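Local coordinates for ArsC family reductase (PDB 1RW1), which probably acts as a glutathione-dependent thiol reductase of the ArsC family, built on a thioredoxin fold, at residues V3-K8 against D28-K33; C10-K15 against K90-E95. One frame throughout, in Å; residues are numbered along the deposited sequence. Where two conformers were deposited one is given.

Interaction 1: V3-K8 against D28-K33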
loop_
_atom_site.group_PDB
_atom_site.type_symbol
_atom_site.label_atom_id
_atom_site.label_comp_id
_atom_site.label_asym_id
_atom_site.label_seq_id
_atom_site.Cartn_x
_atom_site.Cartn_y
_atom_site.Cartn_z
ATOM N N VAL A 3 5.427 8.537 -6.065
ATOM C CA VAL A 3 4.213 7.835 -6.506
ATOM C C VAL A 3 3.462 7.339 -5.272
ATOM O O VAL A 3 4.036 6.659 -4.414
ATOM C CB VAL A 3 4.519 6.639 -7.440
ATOM C CG1 VAL A 3 3.218 6.064 -7.970
ATOM C CG2 VAL A 3 5.432 7.074 -8.581
ATOM N N LEU A 4 2.183 7.705 -5.185
ATOM C CA LEU A 4 1.298 7.309 -4.108
ATOM C C LEU A 4 0.337 6.253 -4.648
ATOM O O LEU A 4 -0.352 6.499 -5.636
ATOM C CB LEU A 4 0.516 8.532 -3.619
ATOM C CG LEU A 4 -0.267 8.310 -2.318
ATOM C CD1 LEU A 4 0.672 8.203 -1.120
ATOM C CD2 LEU A 4 -1.262 9.439 -2.126
ATOM N N TYR A 5 0.247 5.117 -3.971
ATOM C CA TYR A 5 -0.562 3.980 -4.400
ATOM C C TYR A 5 -1.713 3.777 -3.431
ATOM O O TYR A 5 -1.510 3.695 -2.211
ATOM C CB TYR A 5 0.280 2.700 -4.398
ATOM C CG TYR A 5 1.451 2.689 -5.345
ATOM C CD1 TYR A 5 2.629 3.317 -5.035
ATOM C CD2 TYR A 5 1.368 2.034 -6.556
ATOM C CE1 TYR A 5 3.707 3.288 -5.901
ATOM C CE2 TYR A 5 2.434 2.000 -7.437
ATOM C CZ TYR A 5 3.614 2.627 -7.101
ATOM O OH TYR A 5 4.684 2.593 -7.966
ATOM N N GLY A 6 -2.916 3.633 -3.976
ATOM C CA GLY A 6 -4.085 3.345 -3.163
ATOM C C GLY A 6 -5.353 3.567 -3.961
ATOM O O GLY A 6 -5.429 3.229 -5.140
ATOM N N ILE A 7 -6.373 4.132 -3.309
ATOM C CA ILE A 7 -7.666 4.428 -3.915
ATOM C C ILE A 7 -8.115 5.813 -3.460
ATOM O O ILE A 7 -7.487 6.432 -2.607
ATOM C CB ILE A 7 -8.731 3.344 -3.535
ATOM C CG1 ILE A 7 -9.062 3.405 -2.036
ATOM C CG2 ILE A 7 -8.273 1.964 -3.965
ATOM C CD1 ILE A 7 -10.252 2.539 -1.633
ATOM N N LYS A 8 -9.209 6.304 -4.025
ATOM C CA LYS A 8 -9.742 7.611 -3.645
ATOM C C LYS A 8 -10.530 7.592 -2.331
ATOM O O LYS A 8 -10.323 8.429 -1.446
ATOM C CB LYS A 8 -10.632 8.143 -4.778
ATOM C CG LYS A 8 -9.880 8.465 -6.066
ATOM C CD LYS A 8 -10.853 8.731 -7.240
ATOM C CE LYS A 8 -10.130 9.138 -8.524
ATOM N NZ LYS A 8 -11.039 9.146 -9.732
ATOM N N ASP A 28 2.612 11.433 -8.399
ATOM C CA ASP A 28 1.657 10.713 -9.221
ATOM C C ASP A 28 0.796 9.843 -8.313
ATOM O O ASP A 28 1.262 9.384 -7.273
ATOM C CB ASP A 28 2.395 9.828 -10.223
ATOM C CG ASP A 28 2.957 10.597 -11.404
ATOM O OD1 ASP A 28 2.773 11.827 -11.489
ATOM O OD2 ASP A 28 3.614 10.013 -12.269
ATOM N N PHE A 29 -0.443 9.611 -8.711
ATOM C CA PHE A 29 -1.374 8.771 -7.977
ATOM C C PHE A 29 -1.689 7.538 -8.802
ATOM O O PHE A 29 -2.229 7.647 -9.902
ATOM C CB PHE A 29 -2.634 9.562 -7.655
ATOM C CG PHE A 29 -3.772 8.734 -7.085
ATOM C CD1 PHE A 29 -3.574 7.769 -6.110
ATOM C CD2 PHE A 29 -5.062 8.934 -7.538
ATOM C CE1 PHE A 29 -4.652 7.041 -5.596
ATOM C CE2 PHE A 29 -6.128 8.212 -7.028
ATOM C CZ PHE A 29 -5.925 7.276 -6.065
ATOM N N HIS A 30 -1.326 6.380 -8.263
ATOM C CA HIS A 30 -1.592 5.077 -8.858
ATOM C C HIS A 30 -2.814 4.492 -8.145
ATOM O O HIS A 30 -2.726 4.095 -6.984
ATOM C CB HIS A 30 -0.388 4.168 -8.693
ATOM C CG HIS A 30 -0.584 2.811 -9.283
ATOM N ND1 HIS A 30 0.139 2.361 -10.365
ATOM C CD2 HIS A 30 -1.392 1.793 -8.902
ATOM C CE1 HIS A 30 -0.231 1.122 -10.622
ATOM N NE2 HIS A 30 -1.151 0.750 -9.753
ATOM N N ASP A 31 -3.949 4.509 -8.839
ATOM C CA ASP A 31 -5.270 4.208 -8.282
ATOM C C ASP A 31 -5.631 2.774 -8.641
ATOM O O ASP A 31 -5.847 2.463 -9.826
ATOM C CB ASP A 31 -6.241 5.174 -8.942
ATOM C CG ASP A 31 -7.681 5.014 -8.520
ATOM O OD1 ASP A 31 -8.023 4.100 -7.727
ATOM O OD2 ASP A 31 -8.494 5.842 -9.011
ATOM N N TYR A 32 -5.711 1.881 -7.661
ATOM C CA TYR A 32 -6.011 0.474 -7.947
ATOM C C TYR A 32 -7.320 0.299 -8.690
ATOM O O TYR A 32 -7.437 -0.654 -9.462
ATOM C CB TYR A 32 -6.049 -0.342 -6.657
ATOM C CG TYR A 32 -4.765 -0.346 -5.858
ATOM C CD1 TYR A 32 -3.521 -0.457 -6.454
ATOM C CD2 TYR A 32 -4.798 -0.253 -4.487
ATOM C CE1 TYR A 32 -2.367 -0.450 -5.702
ATOM C CE2 TYR A 32 -3.645 -0.241 -3.723
ATOM C CZ TYR A 32 -2.424 -0.343 -4.331
ATOM O OH TYR A 32 -1.238 -0.344 -3.638
ATOM N N LYS A 33 -8.323 1.157 -8.455
ATOM C CA LYS A 33 -9.607 1.042 -9.155
ATOM C C LYS A 33 -9.543 1.518 -10.608
ATOM O O LYS A 33 -10.477 1.276 -11.361
ATOM C CB LYS A 33 -10.715 1.772 -8.399
ATOM C CG LYS A 33 -11.031 1.178 -7.035
ATOM C CD LYS A 33 -12.204 1.875 -6.369
ATOM C CE LYS A 33 -12.437 1.455 -4.918
ATOM N NZ LYS A 33 -13.423 2.319 -4.228
HETATM O O HOH W 1 -1.677 0.860 -1.246
HETATM O O HOH W 2 -10.249 4.881 -6.325
HETATM O O HOH W 3 -10.801 6.303 -10.028
#

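Interaction 2: C10-K15 against K90-E95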
loop_
_atom_site.group_PDB
_atom_site.type_symbol
_atom_site.label_atom_id
_atom_site.label_comp_id
_atom_site.label_asym_id
_atom_site.label_seq_id
_atom_site.Cartn_x
_atom_site.Cartn_y
_atom_site.Cartn_z
ATOM N N CYS A 10 -10.968 6.489 0.725
ATOM C CA CYS A 10 -10.309 5.893 1.867
ATOM C C CYS A 10 -9.888 7.028 2.777
ATOM O O CYS A 10 -9.183 7.918 2.322
ATOM C CB CYS A 10 -9.078 5.080 1.440
ATOM S SG CYS A 10 -8.012 4.538 2.794
ATOM N N ASP A 11 -10.305 7.013 4.036
ATOM C CA ASP A 11 -9.939 8.106 4.924
ATOM C C ASP A 11 -8.429 8.206 5.129
ATOM O O ASP A 11 -7.916 9.311 5.267
ATOM C CB ASP A 11 -10.667 8.023 6.237
ATOM C CG ASP A 11 -12.122 8.421 6.115
ATOM O OD1 ASP A 11 -12.513 9.236 5.236
ATOM O OD2 ASP A 11 -12.941 7.962 6.913
ATOM N N THR A 12 -7.702 7.092 5.156
ATOM C CA THR A 12 -6.250 7.154 5.307
ATOM C C THR A 12 -5.623 7.830 4.093
ATOM O O THR A 12 -4.715 8.656 4.237
ATOM C CB THR A 12 -5.680 5.761 5.538
ATOM O OG1 THR A 12 -6.226 5.236 6.755
ATOM C CG2 THR A 12 -4.192 5.827 5.765
HETATM N N MSE A 13 -6.110 7.489 2.895
HETATM C CA MSE A 13 -5.637 8.168 1.686
HETATM C C MSE A 13 -5.921 9.664 1.742
HETATM O O MSE A 13 -5.081 10.470 1.357
HETATM C CB MSE A 13 -6.308 7.574 0.449
HETATM C CG MSE A 13 -5.928 6.149 0.175
HETATM SE SE MSE A 13 -4.044 5.939 -0.304
HETATM C CE MSE A 13 -4.061 6.974 -1.937
ATOM N N LYS A 14 -7.113 10.032 2.207
ATOM C CA LYS A 14 -7.470 11.452 2.263
ATOM C C LYS A 14 -6.514 12.195 3.190
ATOM O O LYS A 14 -6.092 13.333 2.908
ATOM C CB LYS A 14 -8.912 11.622 2.740
ATOM C CG LYS A 14 -9.936 11.095 1.779
ATOM C CD LYS A 14 -11.316 11.040 2.395
ATOM C CE LYS A 14 -12.275 10.164 1.637
ATOM N NZ LYS A 14 -13.461 9.842 2.458
ATOM N N LYS A 15 -6.202 11.590 4.331
ATOM C CA LYS A 15 -5.311 12.195 5.296
ATOM C C LYS A 15 -3.917 12.382 4.686
ATOM O O LYS A 15 -3.322 13.457 4.777
ATOM C CB LYS A 15 -5.235 11.327 6.564
ATOM C CG LYS A 15 -6.543 11.270 7.337
ATOM C CD LYS A 15 -6.690 10.079 8.263
ATOM C CE LYS A 15 -5.606 9.927 9.267
ATOM N NZ LYS A 15 -5.992 8.855 10.231
ATOM N N LYS A 90 -2.249 -2.683 2.197
ATOM C CA LYS A 90 -2.265 -1.558 3.115
ATOM C C LYS A 90 -2.075 -0.252 2.339
ATOM O O LYS A 90 -1.308 -0.183 1.382
ATOM C CB LYS A 90 -1.169 -1.712 4.161
ATOM C CG LYS A 90 -1.537 -2.602 5.318
ATOM C CD LYS A 90 -0.901 -2.158 6.629
ATOM C CE LYS A 90 -1.088 -3.186 7.744
ATOM N NZ LYS A 90 -0.374 -4.425 7.417
ATOM N N ARG A 91 -2.767 0.780 2.801
ATOM C CA ARG A 91 -2.749 2.102 2.153
ATOM C C ARG A 91 -2.147 3.141 3.107
ATOM O O ARG A 91 -2.382 3.085 4.329
ATOM C CB ARG A 91 -4.126 2.505 1.664
ATOM C CG ARG A 91 -4.654 1.570 0.594
ATOM C CD ARG A 91 -5.931 2.059 -0.020
ATOM N NE ARG A 91 -7.076 2.070 0.872
ATOM C CZ ARG A 91 -8.026 1.145 0.891
ATOM N NH1 ARG A 91 -7.968 0.056 0.142
ATOM N NH2 ARG A 91 -9.068 1.335 1.678
ATOM N N PRO A 92 -1.624 4.215 2.523
ATOM C CA PRO A 92 -1.007 4.223 1.200
ATOM C C PRO A 92 0.249 3.400 1.115
ATOM O O PRO A 92 0.757 2.935 2.130
ATOM C CB PRO A 92 -0.646 5.717 0.989
ATOM C CG PRO A 92 -1.174 6.451 2.190
ATOM C CD PRO A 92 -1.227 5.413 3.267
ATOM N N VAL A 93 0.774 3.263 -0.101
ATOM C CA VAL A 93 2.206 3.037 -0.297
ATOM C C VAL A 93 2.727 4.283 -0.984
ATOM O O VAL A 93 2.112 4.778 -1.934
ATOM C CB VAL A 93 2.524 1.769 -1.098
ATOM C CG1 VAL A 93 4.021 1.628 -1.303
ATOM C CG2 VAL A 93 1.966 0.546 -0.405
ATOM N N LEU A 94 3.845 4.821 -0.507
ATOM C CA LEU A 94 4.444 6.016 -1.088
ATOM C C LEU A 94 5.862 5.673 -1.495
ATOM O O LEU A 94 6.690 5.329 -0.639
ATOM C CB LEU A 94 4.445 7.162 -0.093
ATOM C CG LEU A 94 5.160 8.446 -0.542
ATOM C CD1 LEU A 94 4.545 9.059 -1.799
ATOM C CD2 LEU A 94 5.143 9.461 0.594
ATOM N N GLU A 95 6.139 5.757 -2.798
ATOM C CA GLU A 95 7.463 5.514 -3.366
ATOM C C GLU A 95 8.244 6.811 -3.406
ATOM O O GLU A 95 7.808 7.789 -3.990
ATOM C CB GLU A 95 7.329 4.829 -4.716
ATOM C CG GLU A 95 6.889 3.381 -4.533
ATOM C CD GLU A 95 6.818 2.630 -5.824
ATOM O OE1 GLU A 95 6.748 3.272 -6.895
ATOM O OE2 GLU A 95 6.847 1.393 -5.765
#

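Interaction 1: V3-K8 against D28-K33
Two neighbouring parallel strands, 3-6 and 28-31, pair here at one side of the four-stranded sheet, and the first residues of helix 32-35 extend the contact. Leu4 bonds through N to Asp28 O (2.8 Å) and through O to His30 N; Gly6 repeats the pattern, giving N to His30 O and receiving Tyr32 N on its O (2.9 Å). On the face with Val3 and Tyr5, the CD2-CE2 side of the Tyr5 ring lies over one face of the His30 imidazole, Tyr5 CD2 being 3.4 Å from His30 CG and the two planes meeting obliquely at 38°. The opposite face carries Phe29, whose CG stands anti to the backbone N (chi1 171°); this brings the ring's edge against the backbone of Gly6 and Ile7, Phe29 CZ lying 3.7 Å from Ile7 C. Tyr32 lays a ring face over Gly6 N, and one water joins its OH to Tyr5 O. Asp31 caps the following helix, OD1 accepting from Lys33 N (3.0 Å) from above the carboxylate plane. One water donates to Asp31 OD1 and accepts from Lys8 N; a second likewise bridges Asp31 OD2 and Lys8 NZ. With helix 11-22 between the strands, this is the beta-alpha-beta unit that opens the thioredoxin fold.

Interaction 2: C10-K15 against K90-E95
Cys10 SG accepts a hydrogen bond from Arg91 NE at 3.3 Å, with an N-H...S angle of 162° and the sulfur at the edge of the guanidinium, almost exactly in its plane. Arg91 NH2 adds a weak second bond to the same sulfur, at 3.6 Å. A third N-H comes from within the helix: Cys10 is the N-cap residue of helix 11-22, and its SG accepts the capping bond from Met13 N (3.5 Å, 164°). Cys10 SG stands anti to its own backbone nitrogen (chi1 170°), a setting that lets it meet both the helix start and the arginine. Three N-H groups, one of them weakly bound, thus converge on a sulfur at the start of the first helix, where thioredoxin-fold reductases carry their active-site cysteine.

Beyond the sulfur the contact turns apolar. The selenomethionine Met13 bends at chi2 (-66°), which carries SE to the Pro92 ring, 3.6 Å from Pro92 CB; the two side chains run past each other in opposite directions. Met13 CG also packs on Arg91 CD. Thr12 brings its methyl CG2 against Arg91 O (3.6 Å) and Pro92 CD. The peptide bond before Pro92 is cis, as at the matching position of thioredoxin-fold proteins, where the proline faces the active-site cysteine.

Around this joint, Leu4 of strand 2-6 touches both Met13 and Pro92, Tyr109 of helix 106-113 also packs on Pro92, and Phe104 meets Thr12. The start of helix 11-22 thus faces the loop that leads into strand 93-95.

Interactions 1 and 2 have centres 8 Å apart and share the central sheet, since strand 2-6 lies between strands 27-31 and 93-95. Tyr5 belongs to both surroundings: its N lies 2.8 Å from Val93 O, a probable hydrogen bond. Leu4 CD1 packs against Pro92 CB at 3.5 Å, joining the pairing of 3-8 with 28-33 to the cis-proline loop. Beyond strand 2-6 the chain runs through Ile7 and Lys8, which still take part in interaction 1, and soon reaches Cys10, where interaction 2 begins; Ile7 O lies 3.2 Å from Met13 CG, a direct bridge between the two. Cys10, Arg91 and the cis proline probably mark the thiol site, beside this strand pair.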